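Local atomic coordinates of cytosol aminopeptidase (Coxiella burnetii, PDB entry 3IJ3), a protein that probably acts as a manganese-dependent aminopeptidase of the M17 family, removing residues from the N-termini of peptides. Residues 242-250 against 349-359; 373-382 against 439-450. All coordinates share one frame; numbering follows the deposited sequence.

Interaction 1. Residues 242-250 against 349-359; sequences APKVTLVGK and EDPDLIIDFST. With SO4 (sulfate ion), chain D.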
loop_
_atom_site.group_PDB
_atom_site.type_symbol
_atom_site.label_atom_id
_atom_site.label_comp_id
_atom_site.label_asym_id
_atom_site.label_seq_id
_atom_site.Cartn_x
_atom_site.Cartn_y
_atom_site.Cartn_z
ATOM N N ALA A 242 -33.394 -28.358 -34.946
ATOM C CA ALA A 242 -32.378 -27.425 -35.443
ATOM C C ALA A 242 -31.058 -27.540 -34.674
ATOM O O ALA A 242 -31.033 -28.062 -33.565
ATOM C CB ALA A 242 -32.907 -25.974 -35.338
ATOM N N PRO A 243 -29.955 -27.030 -35.256
ATOM C CA PRO A 243 -28.665 -27.096 -34.566
ATOM C C PRO A 243 -28.723 -26.374 -33.247
ATOM O O PRO A 243 -29.286 -25.299 -33.178
ATOM C CB PRO A 243 -27.705 -26.369 -35.520
ATOM C CG PRO A 243 -28.372 -26.414 -36.840
ATOM C CD PRO A 243 -29.837 -26.362 -36.562
ATOM N N LYS A 244 -28.106 -26.960 -32.226
ATOM C CA LYS A 244 -28.118 -26.377 -30.904
ATOM C C LYS A 244 -27.033 -25.321 -30.733
ATOM O O LYS A 244 -25.849 -25.599 -30.904
ATOM C CB LYS A 244 -27.956 -27.460 -29.840
ATOM C CG LYS A 244 -29.139 -28.401 -29.678
ATOM C CD LYS A 244 -28.837 -29.418 -28.568
ATOM C CE LYS A 244 -30.061 -30.252 -28.176
ATOM N NZ LYS A 244 -30.558 -31.061 -29.274
ATOM N N VAL A 245 -27.460 -24.102 -30.422
ATOM C CA VAL A 245 -26.555 -22.988 -30.108
ATOM C C VAL A 245 -26.881 -22.646 -28.670
ATOM O O VAL A 245 -28.036 -22.295 -28.371
ATOM C CB VAL A 245 -26.785 -21.778 -31.011
ATOM C CG1 VAL A 245 -25.955 -20.554 -30.517
ATOM C CG2 VAL A 245 -26.461 -22.138 -32.462
ATOM N N THR A 246 -25.886 -22.749 -27.784
ATOM C CA THR A 246 -26.073 -22.485 -26.367
ATOM C C THR A 246 -25.224 -21.300 -25.937
ATOM O O THR A 246 -23.993 -21.266 -26.181
ATOM C CB THR A 246 -25.748 -23.736 -25.495
ATOM O OG1 THR A 246 -26.606 -24.825 -25.876
ATOM C CG2 THR A 246 -25.903 -23.418 -23.939
ATOM N N LEU A 247 -25.888 -20.320 -25.310
ATOM C CA LEU A 247 -25.272 -19.101 -24.837
ATOM C C LEU A 247 -25.204 -19.150 -23.315
ATOM O O LEU A 247 -26.160 -19.567 -22.656
ATOM C CB LEU A 247 -26.103 -17.895 -25.257
ATOM C CG LEU A 247 -26.450 -17.776 -26.746
ATOM C CD1 LEU A 247 -27.294 -16.478 -26.995
ATOM C CD2 LEU A 247 -25.201 -17.820 -27.637
ATOM N N VAL A 248 -24.059 -18.755 -22.780
ATOM C CA VAL A 248 -23.817 -18.751 -21.361
ATOM C C VAL A 248 -23.338 -17.365 -20.941
ATOM O O VAL A 248 -22.471 -16.768 -21.576
ATOM C CB VAL A 248 -22.791 -19.808 -21.007
ATOM C CG1 VAL A 248 -22.513 -19.807 -19.467
ATOM C CG2 VAL A 248 -23.235 -21.205 -21.484
ATOM N N GLY A 249 -23.920 -16.815 -19.877
ATOM C CA GLY A 249 -23.509 -15.503 -19.410
ATOM C C GLY A 249 -23.318 -15.379 -17.901
ATOM O O GLY A 249 -24.149 -15.824 -17.127
ATOM N N LYS A 250 -22.212 -14.761 -17.505
ATOM C CA LYS A 250 -21.881 -14.552 -16.098
ATOM C C LYS A 250 -22.796 -13.501 -15.477
ATOM O O LYS A 250 -22.725 -12.321 -15.827
ATOM C CB LYS A 250 -20.415 -14.142 -15.976
ATOM C CG LYS A 250 -19.954 -13.738 -14.552
ATOM C CD LYS A 250 -18.536 -13.187 -14.598
ATOM C CE LYS A 250 -18.182 -12.399 -13.337
ATOM N NZ LYS A 250 -16.820 -11.746 -13.475
ATOM N N GLU A 349 -25.517 -31.787 -23.718
ATOM C CA GLU A 349 -26.342 -31.920 -24.925
ATOM C C GLU A 349 -25.541 -32.035 -26.227
ATOM O O GLU A 349 -26.140 -32.138 -27.307
ATOM C CB GLU A 349 -27.271 -30.699 -25.049
ATOM C CG GLU A 349 -28.291 -30.580 -23.949
ATOM C CD GLU A 349 -29.260 -29.436 -24.159
ATOM O OE1 GLU A 349 -28.805 -28.310 -24.477
ATOM O OE2 GLU A 349 -30.484 -29.656 -23.950
ATOM N N ASP A 350 -24.208 -31.990 -26.148
ATOM C CA ASP A 350 -23.351 -32.033 -27.337
ATOM C C ASP A 350 -23.849 -30.995 -28.379
ATOM O O ASP A 350 -24.167 -31.333 -29.529
ATOM C CB ASP A 350 -23.315 -33.436 -27.959
ATOM C CG ASP A 350 -22.230 -33.569 -29.013
ATOM O OD1 ASP A 350 -21.246 -32.794 -28.953
ATOM O OD2 ASP A 350 -22.362 -34.434 -29.905
ATOM N N PRO A 351 -23.924 -29.728 -27.966
ATOM C CA PRO A 351 -24.428 -28.692 -28.844
ATOM C C PRO A 351 -23.503 -28.402 -30.009
ATOM O O PRO A 351 -22.310 -28.753 -29.964
ATOM C CB PRO A 351 -24.546 -27.469 -27.909
ATOM C CG PRO A 351 -23.524 -27.679 -26.872
ATOM C CD PRO A 351 -23.392 -29.179 -26.711
ATOM N N ASP A 352 -24.046 -27.772 -31.053
ATOM C CA ASP A 352 -23.243 -27.413 -32.227
ATOM C C ASP A 352 -22.257 -26.286 -31.907
ATOM O O ASP A 352 -21.184 -26.198 -32.520
ATOM C CB ASP A 352 -24.151 -26.970 -33.377
ATOM C CG ASP A 352 -23.444 -26.951 -34.716
ATOM O OD1 ASP A 352 -22.868 -27.988 -35.096
ATOM O OD2 ASP A 352 -23.519 -25.939 -35.443
ATOM N N LEU A 353 -22.622 -25.437 -30.937
ATOM C CA LEU A 353 -21.820 -24.284 -30.543
ATOM C C LEU A 353 -22.184 -23.801 -29.151
ATOM O O LEU A 353 -23.360 -23.829 -28.776
ATOM C CB LEU A 353 -22.106 -23.109 -31.514
ATOM C CG LEU A 353 -21.453 -21.761 -31.198
ATOM C CD1 LEU A 353 -19.937 -21.855 -31.368
ATOM C CD2 LEU A 353 -22.067 -20.703 -32.135
ATOM N N ILE A 354 -21.171 -23.410 -28.389
ATOM C CA ILE A 354 -21.360 -22.777 -27.082
ATOM C C ILE A 354 -20.635 -21.437 -27.136
ATOM O O ILE A 354 -19.478 -21.387 -27.573
ATOM C CB ILE A 354 -20.771 -23.577 -25.900
ATOM C CG1 ILE A 354 -21.383 -24.976 -25.840
ATOM C CG2 ILE A 354 -20.983 -22.776 -24.552
ATOM C CD1 ILE A 354 -20.728 -25.915 -24.778
ATOM N N ILE A 355 -21.295 -20.357 -26.713
ATOM C CA ILE A 355 -20.639 -19.053 -26.630
ATOM C C ILE A 355 -20.899 -18.513 -25.248
ATOM O O ILE A 355 -22.064 -18.465 -24.788
ATOM C CB ILE A 355 -21.158 -18.023 -27.638
ATOM C CG1 ILE A 355 -20.945 -18.497 -29.077
ATOM C CG2 ILE A 355 -20.437 -16.653 -27.416
ATOM C CD1 ILE A 355 -21.518 -17.565 -30.095
ATOM N N ASP A 356 -19.833 -18.158 -24.537
ATOM C CA ASP A 356 -19.985 -17.526 -23.220
ATOM C C ASP A 356 -19.476 -16.085 -23.218
ATOM O O ASP A 356 -18.593 -15.704 -23.998
ATOM C CB ASP A 356 -19.419 -18.359 -22.065
ATOM C CG ASP A 356 -17.944 -18.267 -21.904
ATOM O OD1 ASP A 356 -17.460 -17.176 -21.488
ATOM O OD2 ASP A 356 -17.264 -19.317 -22.070
ATOM N N PHE A 357 -20.105 -15.284 -22.365
ATOM C CA PHE A 357 -19.770 -13.869 -22.193
ATOM C C PHE A 357 -19.513 -13.667 -20.718
ATOM O O PHE A 357 -20.344 -14.047 -19.876
ATOM C CB PHE A 357 -20.912 -12.964 -22.612
ATOM C CG PHE A 357 -21.215 -13.002 -24.083
ATOM C CD1 PHE A 357 -20.551 -12.154 -24.954
ATOM C CD2 PHE A 357 -22.163 -13.860 -24.575
ATOM C CE1 PHE A 357 -20.839 -12.162 -26.306
ATOM C CE2 PHE A 357 -22.446 -13.902 -25.949
ATOM C CZ PHE A 357 -21.791 -13.049 -26.803
ATOM N N SER A 358 -18.370 -13.089 -20.416
ATOM C CA SER A 358 -17.974 -12.850 -19.050
ATOM C C SER A 358 -17.309 -11.496 -18.935
ATOM O O SER A 358 -16.629 -11.066 -19.825
ATOM C CB SER A 358 -17.010 -13.949 -18.626
ATOM O OG SER A 358 -16.713 -13.853 -17.259
ATOM N N THR A 359 -17.561 -10.795 -17.840
ATOM C CA THR A 359 -16.923 -9.500 -17.620
ATOM C C THR A 359 -15.587 -9.643 -16.916
ATOM O O THR A 359 -15.378 -10.491 -16.010
ATOM C CB THR A 359 -17.792 -8.543 -16.818
ATOM O OG1 THR A 359 -18.358 -9.246 -15.695
ATOM C CG2 THR A 359 -18.904 -7.975 -17.689
HETATM S S SO4 D . -13.736 -14.091 -12.899
HETATM O O1 SO4 D . -14.331 -13.576 -11.672
HETATM O O2 SO4 D . -13.537 -15.532 -12.682
HETATM O O3 SO4 D . -14.662 -13.781 -13.972
HETATM O O4 SO4 D . -12.428 -13.450 -13.149
HETATM O O HOH W 1 -26.503 -27.067 -24.428
HETATM O O HOH W 2 -20.406 -10.834 -16.531
#
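Two neighbouring parallel strands of the catalytic domain's mixed sheet, 244-249 and 353-359, run from a polar start at Lys244 and Glu349 to the metal site, where Lys250 joins Asp255, Asp273 and Glu334 around a lithium ion. Backbone bonds climb the pair in parallel register: Thr246 N to Leu353 O, Ile355 N to Thr246 O (2.9 Å), Val248 N to Ile355 O, Phe357 N to Val248 O and Lys250 N to Phe357 O. At the start, Lys244 O takes Leu353 N and, weakly, Asp352 N. On one face Leu247 CD2 lies against Ile355 CB (4.0 Å); on the other, Val248 CG2 meets Ile354 CG2 (4.1 Å), the two side chains alongside and pointing the same way. Near the start a water accepts from Thr246 OG1 and donates to Glu349 OE1 (2.6 Å), while the Glu349 carboxylate also pairs with Lys236 and Arg297. Lys250 reaches the far end fully extended, its CG trans to the backbone N (chi1 174°), which carries CD past Ser358 OG (3.3 Å). The Lys250 and Thr359 side chains cross at about a right angle, and NZ donates to Thr359 O (3.2 Å) and to sulfate O3 (3.0 Å), besides forming a salt bridge with Asp273. A second water donates to both Lys250 O and Thr359 OG1 (2.7 Å), and that hydroxyl also bonds to Asp273. Helix 335-347 packs on the face of Thr246, Val248 and Ile354, helix 470-481 on that of Val245, Ile355 and Phe357, and strand 295-305 bonds along the other edge of 244-249.

Interaction 2. Residues 373-382 against 439-450; sequences PALFANQDSL and VSDQIPWAHFDI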
loop_
_atom_site.group_PDB
_atom_site.type_symbol
_atom_site.label_atom_id
_atom_site.label_comp_id
_atom_site.label_asym_id
_atom_site.label_seq_id
_atom_site.Cartn_x
_atom_site.Cartn_y
_atom_site.Cartn_z
ATOM N N PRO A 373 -12.959 -6.301 -26.746
ATOM C CA PRO A 373 -13.252 -7.624 -26.158
ATOM C C PRO A 373 -12.263 -8.695 -26.556
ATOM O O PRO A 373 -11.834 -8.740 -27.714
ATOM C CB PRO A 373 -14.600 -7.972 -26.769
ATOM C CG PRO A 373 -15.252 -6.633 -27.022
ATOM C CD PRO A 373 -14.149 -5.707 -27.386
ATOM N N ALA A 374 -11.894 -9.535 -25.596
ATOM C CA ALA A 374 -11.025 -10.659 -25.831
ATOM C C ALA A 374 -11.835 -11.882 -26.204
ATOM O O ALA A 374 -12.826 -12.212 -25.550
ATOM C CB ALA A 374 -10.219 -10.966 -24.570
ATOM N N LEU A 375 -11.385 -12.563 -27.247
ATOM C CA LEU A 375 -11.990 -13.797 -27.719
ATOM C C LEU A 375 -11.052 -14.953 -27.515
ATOM O O LEU A 375 -9.861 -14.876 -27.881
ATOM C CB LEU A 375 -12.280 -13.732 -29.219
ATOM C CG LEU A 375 -12.633 -15.044 -29.965
ATOM C CD1 LEU A 375 -14.000 -15.658 -29.484
ATOM C CD2 LEU A 375 -12.658 -14.827 -31.481
ATOM N N PHE A 376 -11.562 -16.007 -26.908
ATOM C CA PHE A 376 -10.857 -17.277 -26.817
ATOM C C PHE A 376 -11.742 -18.312 -27.512
ATOM O O PHE A 376 -12.964 -18.301 -27.369
ATOM C CB PHE A 376 -10.631 -17.734 -25.377
ATOM C CG PHE A 376 -9.743 -16.828 -24.559
ATOM C CD1 PHE A 376 -8.390 -17.132 -24.386
ATOM C CD2 PHE A 376 -10.246 -15.663 -23.983
ATOM C CE1 PHE A 376 -7.576 -16.309 -23.611
ATOM C CE2 PHE A 376 -9.426 -14.834 -23.215
ATOM C CZ PHE A 376 -8.119 -15.162 -23.011
ATOM N N ALA A 377 -11.129 -19.247 -28.232
ATOM C CA ALA A 377 -11.899 -20.297 -28.860
ATOM C C ALA A 377 -11.064 -21.569 -28.952
ATOM O O ALA A 377 -9.862 -21.521 -29.233
ATOM C CB ALA A 377 -12.410 -19.878 -30.232
ATOM N N ASN A 378 -11.718 -22.697 -28.695
ATOM C CA ASN A 378 -11.059 -23.999 -28.712
ATOM C C ASN A 378 -10.898 -24.610 -30.082
ATOM O O ASN A 378 -10.244 -25.660 -30.211
ATOM C CB ASN A 378 -11.731 -24.989 -27.766
ATOM C CG ASN A 378 -13.116 -25.402 -28.213
ATOM O OD1 ASN A 378 -13.641 -24.891 -29.200
ATOM N ND2 ASN A 378 -13.731 -26.343 -27.467
ATOM N N GLN A 379 -11.488 -23.978 -31.095
ATOM C CA GLN A 379 -11.382 -24.431 -32.479
ATOM C C GLN A 379 -10.997 -23.251 -33.362
ATOM O O GLN A 379 -11.631 -22.188 -33.318
ATOM C CB GLN A 379 -12.697 -25.077 -32.953
ATOM C CG GLN A 379 -12.961 -26.442 -32.247
ATOM C CD GLN A 379 -14.134 -27.188 -32.822
ATOM O OE1 GLN A 379 -14.626 -26.854 -33.897
ATOM N NE2 GLN A 379 -14.576 -28.239 -32.118
ATOM N N ASP A 380 -9.964 -23.439 -34.176
ATOM C CA ASP A 380 -9.468 -22.334 -35.016
ATOM C C ASP A 380 -10.467 -21.784 -36.045
ATOM O O ASP A 380 -10.523 -20.562 -36.268
ATOM C CB ASP A 380 -8.154 -22.713 -35.688
ATOM C CG ASP A 380 -6.965 -22.814 -34.701
ATOM O OD1 ASP A 380 -6.984 -22.232 -33.587
ATOM O OD2 ASP A 380 -5.979 -23.495 -35.073
ATOM N N SER A 381 -11.264 -22.647 -36.655
ATOM C CA SER A 381 -12.235 -22.191 -37.650
ATOM C C SER A 381 -13.240 -21.233 -37.043
ATOM O O SER A 381 -13.591 -20.207 -37.653
ATOM C CB SER A 381 -12.927 -23.371 -38.312
ATOM O OG SER A 381 -11.988 -24.179 -38.999
ATOM N N LEU A 382 -13.701 -21.551 -35.835
ATOM C CA LEU A 382 -14.635 -20.683 -35.125
ATOM C C LEU A 382 -14.005 -19.334 -34.833
ATOM O O LEU A 382 -14.614 -18.269 -35.071
ATOM C CB LEU A 382 -15.085 -21.348 -33.826
ATOM C CG LEU A 382 -16.010 -20.559 -32.900
ATOM C CD1 LEU A 382 -17.312 -20.128 -33.655
ATOM C CD2 LEU A 382 -16.298 -21.450 -31.678
ATOM N N VAL A 439 -15.024 -27.937 -20.862
ATOM C CA VAL A 439 -15.538 -28.055 -22.230
ATOM C C VAL A 439 -14.654 -28.888 -23.146
ATOM O O VAL A 439 -13.495 -28.540 -23.394
ATOM C CB VAL A 439 -15.661 -26.656 -22.881
ATOM C CG1 VAL A 439 -16.300 -26.783 -24.283
ATOM C CG2 VAL A 439 -16.492 -25.715 -22.023
ATOM N N SER A 440 -15.204 -29.987 -23.661
ATOM C CA SER A 440 -14.498 -30.842 -24.599
ATOM C C SER A 440 -13.979 -30.076 -25.822
ATOM O O SER A 440 -14.671 -29.199 -26.351
ATOM C CB SER A 440 -15.439 -31.929 -25.122
ATOM O OG SER A 440 -14.790 -32.724 -26.095
ATOM N N ASP A 441 -12.774 -30.424 -26.286
ATOM C CA ASP A 441 -12.239 -29.840 -27.522
ATOM C C ASP A 441 -13.118 -30.196 -28.724
ATOM O O ASP A 441 -13.017 -29.546 -29.780
ATOM C CB ASP A 441 -10.811 -30.330 -27.816
ATOM C CG ASP A 441 -9.761 -29.693 -26.922
ATOM O OD1 ASP A 441 -10.022 -28.648 -26.288
ATOM O OD2 ASP A 441 -8.647 -30.251 -26.884
ATOM N N GLN A 442 -13.971 -31.218 -28.584
ATOM C CA GLN A 442 -14.862 -31.641 -29.683
ATOM C C GLN A 442 -16.134 -30.805 -29.846
ATOM O O GLN A 442 -16.895 -31.009 -30.804
ATOM C CB GLN A 442 -15.250 -33.127 -29.545
ATOM C CG GLN A 442 -14.029 -34.059 -29.390
ATOM C CD GLN A 442 -12.960 -33.832 -30.453
ATOM O OE1 GLN A 442 -11.765 -33.784 -30.141
ATOM N NE2 GLN A 442 -13.387 -33.641 -31.708
ATOM N N ILE A 443 -16.395 -29.908 -28.897
ATOM C CA ILE A 443 -17.555 -29.028 -28.956
ATOM C C ILE A 443 -17.044 -27.619 -29.271
ATOM O O ILE A 443 -16.302 -27.061 -28.477
ATOM C CB ILE A 443 -18.303 -29.012 -27.603
ATOM C CG1 ILE A 443 -18.818 -30.411 -27.255
ATOM C CG2 ILE A 443 -19.463 -28.008 -27.629
ATOM C CD1 ILE A 443 -19.328 -30.546 -25.796
ATOM N N PRO A 444 -17.454 -27.034 -30.410
ATOM C CA PRO A 444 -16.973 -25.671 -30.744
ATOM C C PRO A 444 -17.412 -24.689 -29.663
ATOM O O PRO A 444 -18.602 -24.601 -29.347
ATOM C CB PRO A 444 -17.644 -25.384 -32.091
ATOM C CG PRO A 444 -17.895 -26.707 -32.652
ATOM C CD PRO A 444 -18.275 -27.578 -31.503
ATOM N N TRP A 445 -16.443 -23.995 -29.083
ATOM C CA TRP A 445 -16.696 -23.080 -27.952
ATOM C C TRP A 445 -15.906 -21.782 -28.051
ATOM O O TRP A 445 -14.680 -21.799 -28.263
ATOM C CB TRP A 445 -16.356 -23.836 -26.642
ATOM C CG TRP A 445 -16.207 -22.975 -25.431
ATOM C CD1 TRP A 445 -17.168 -22.197 -24.831
ATOM C CD2 TRP A 445 -15.018 -22.827 -24.637
ATOM N NE1 TRP A 445 -16.631 -21.543 -23.721
ATOM C CE2 TRP A 445 -15.317 -21.925 -23.584
ATOM C CE3 TRP A 445 -13.724 -23.362 -24.718
ATOM C CZ2 TRP A 445 -14.371 -21.549 -22.627
ATOM C CZ3 TRP A 445 -12.769 -22.962 -23.743
ATOM C CH2 TRP A 445 -13.115 -22.064 -22.729
ATOM N N ALA A 446 -16.607 -20.655 -27.875
ATOM C CA ALA A 446 -16.002 -19.340 -27.880
ATOM C C ALA A 446 -16.334 -18.684 -26.536
ATOM O O ALA A 446 -17.471 -18.788 -26.048
ATOM C CB ALA A 446 -16.538 -18.450 -29.049
ATOM N N HIS A 447 -15.330 -18.058 -25.944
ATOM C CA HIS A 447 -15.453 -17.347 -24.668
ATOM C C HIS A 447 -15.028 -15.911 -24.893
ATOM O O HIS A 447 -13.919 -15.647 -25.386
ATOM C CB HIS A 447 -14.559 -18.021 -23.632
ATOM C CG HIS A 447 -14.234 -17.173 -22.442
ATOM N ND1 HIS A 447 -15.143 -16.900 -21.443
ATOM C CD2 HIS A 447 -13.067 -16.608 -22.052
ATOM C CE1 HIS A 447 -14.571 -16.134 -20.535
ATOM N NE2 HIS A 447 -13.304 -15.968 -20.862
ATOM N N PHE A 448 -15.904 -14.988 -24.503
ATOM C CA PHE A 448 -15.660 -13.585 -24.625
ATOM C C PHE A 448 -15.468 -12.938 -23.255
ATOM O O PHE A 448 -16.328 -13.103 -22.347
ATOM C CB PHE A 448 -16.827 -12.856 -25.309
ATOM C CG PHE A 448 -16.894 -13.079 -26.770
ATOM C CD1 PHE A 448 -16.210 -12.245 -27.633
ATOM C CD2 PHE A 448 -17.632 -14.116 -27.297
ATOM C CE1 PHE A 448 -16.266 -12.459 -29.003
ATOM C CE2 PHE A 448 -17.693 -14.326 -28.678
ATOM C CZ PHE A 448 -17.012 -13.506 -29.513
ATOM N N ASP A 449 -14.341 -12.255 -23.089
ATOM C CA ASP A 449 -14.070 -11.463 -21.882
ATOM C C ASP A 449 -14.332 -10.037 -22.331
ATOM O O ASP A 449 -13.691 -9.533 -23.280
ATOM C CB ASP A 449 -12.646 -11.612 -21.383
ATOM C CG ASP A 449 -12.402 -12.936 -20.725
ATOM O OD1 ASP A 449 -13.343 -13.448 -20.100
ATOM O OD2 ASP A 449 -11.258 -13.455 -20.825
ATOM N N ILE A 450 -15.285 -9.391 -21.677
ATOM C CA ILE A 450 -15.678 -8.025 -22.051
ATOM C C ILE A 450 -15.677 -7.063 -20.857
ATOM O O ILE A 450 -15.830 -7.499 -19.710
ATOM C CB ILE A 450 -17.110 -8.049 -22.661
ATOM C CG1 ILE A 450 -18.116 -8.582 -21.634
ATOM C CG2 ILE A 450 -17.169 -8.889 -23.939
ATOM C CD1 ILE A 450 -19.583 -8.516 -22.097
HETATM O O HOH W 3 -11.942 -27.213 -25.228
HETATM O O HOH W 4 -16.128 -30.274 -33.571
#
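Strands 374-377 and 445-450 run antiparallel, their axes 4.6 Å apart at closest approach, with two-way backbone bonds at the pairs Ala374-Asp449 and Phe376-His447, and Asn378 N continuing the ladder to Trp445 O. Leu375 CD1 sits over one face of the Phe448 ring, 4.0 Å from its centroid in a CH-pi contact, and also touches Ala446 CB. On the other face of the sheet, Phe376 CD2 approaches His447 CD2 at 3.5 Å, the ring planes 39° apart. This pair belongs to the mixed sheet of the M17 catalytic domain, and beyond it the chain turns into helix 380-393, with Gln379 as N-cap residue. Asn378 bridges to the loop before strand 445-450: CG lies between the backbone N and the carbonyl carbon (chi1 68°), which turns the amide toward the loop; ND2 donates to Ile443 O (2.9 Å), which lies in the amide plane, while OD1 accepts Trp445 N from above the carbonyl plane. A water joins ND2 to Val439 O and Asp441 OD1. Gln379, extended beyond CG, lays its amide across the Pro444 ring and donates from NE2 to Asp441 O (3.1 Å), within the type I turn Ser440-Ile443. Leu382 CD2 closes against Ala446 CB (4.0 Å).

Both contacts are largely buried and belong to one sheet, where strand 353-359 of interaction 1 lies beside strand 445-454 of interaction 2, so the four strands lie side by side in the order 244-252, 353-359, 445-454, 374-377. Direct links join them: Ser358 N probably bonds to Phe448 O, the Phe357 and Phe448 rings meet, and the Asp356 carboxylate accepts from Trp445 NE1 and probably from His447 ND1. Interaction 1 pairs parallel strands and ends in charged chemistry at the lithium site. Interaction 2 pairs antiparallel strands farther along the sheet, and its polar chemistry comes mainly from neutral side-chain amides holding a partly exposed loop. Waters serve both ends of the pairing in 242-250/349-359 and, in 373-382/439-450, the turn side.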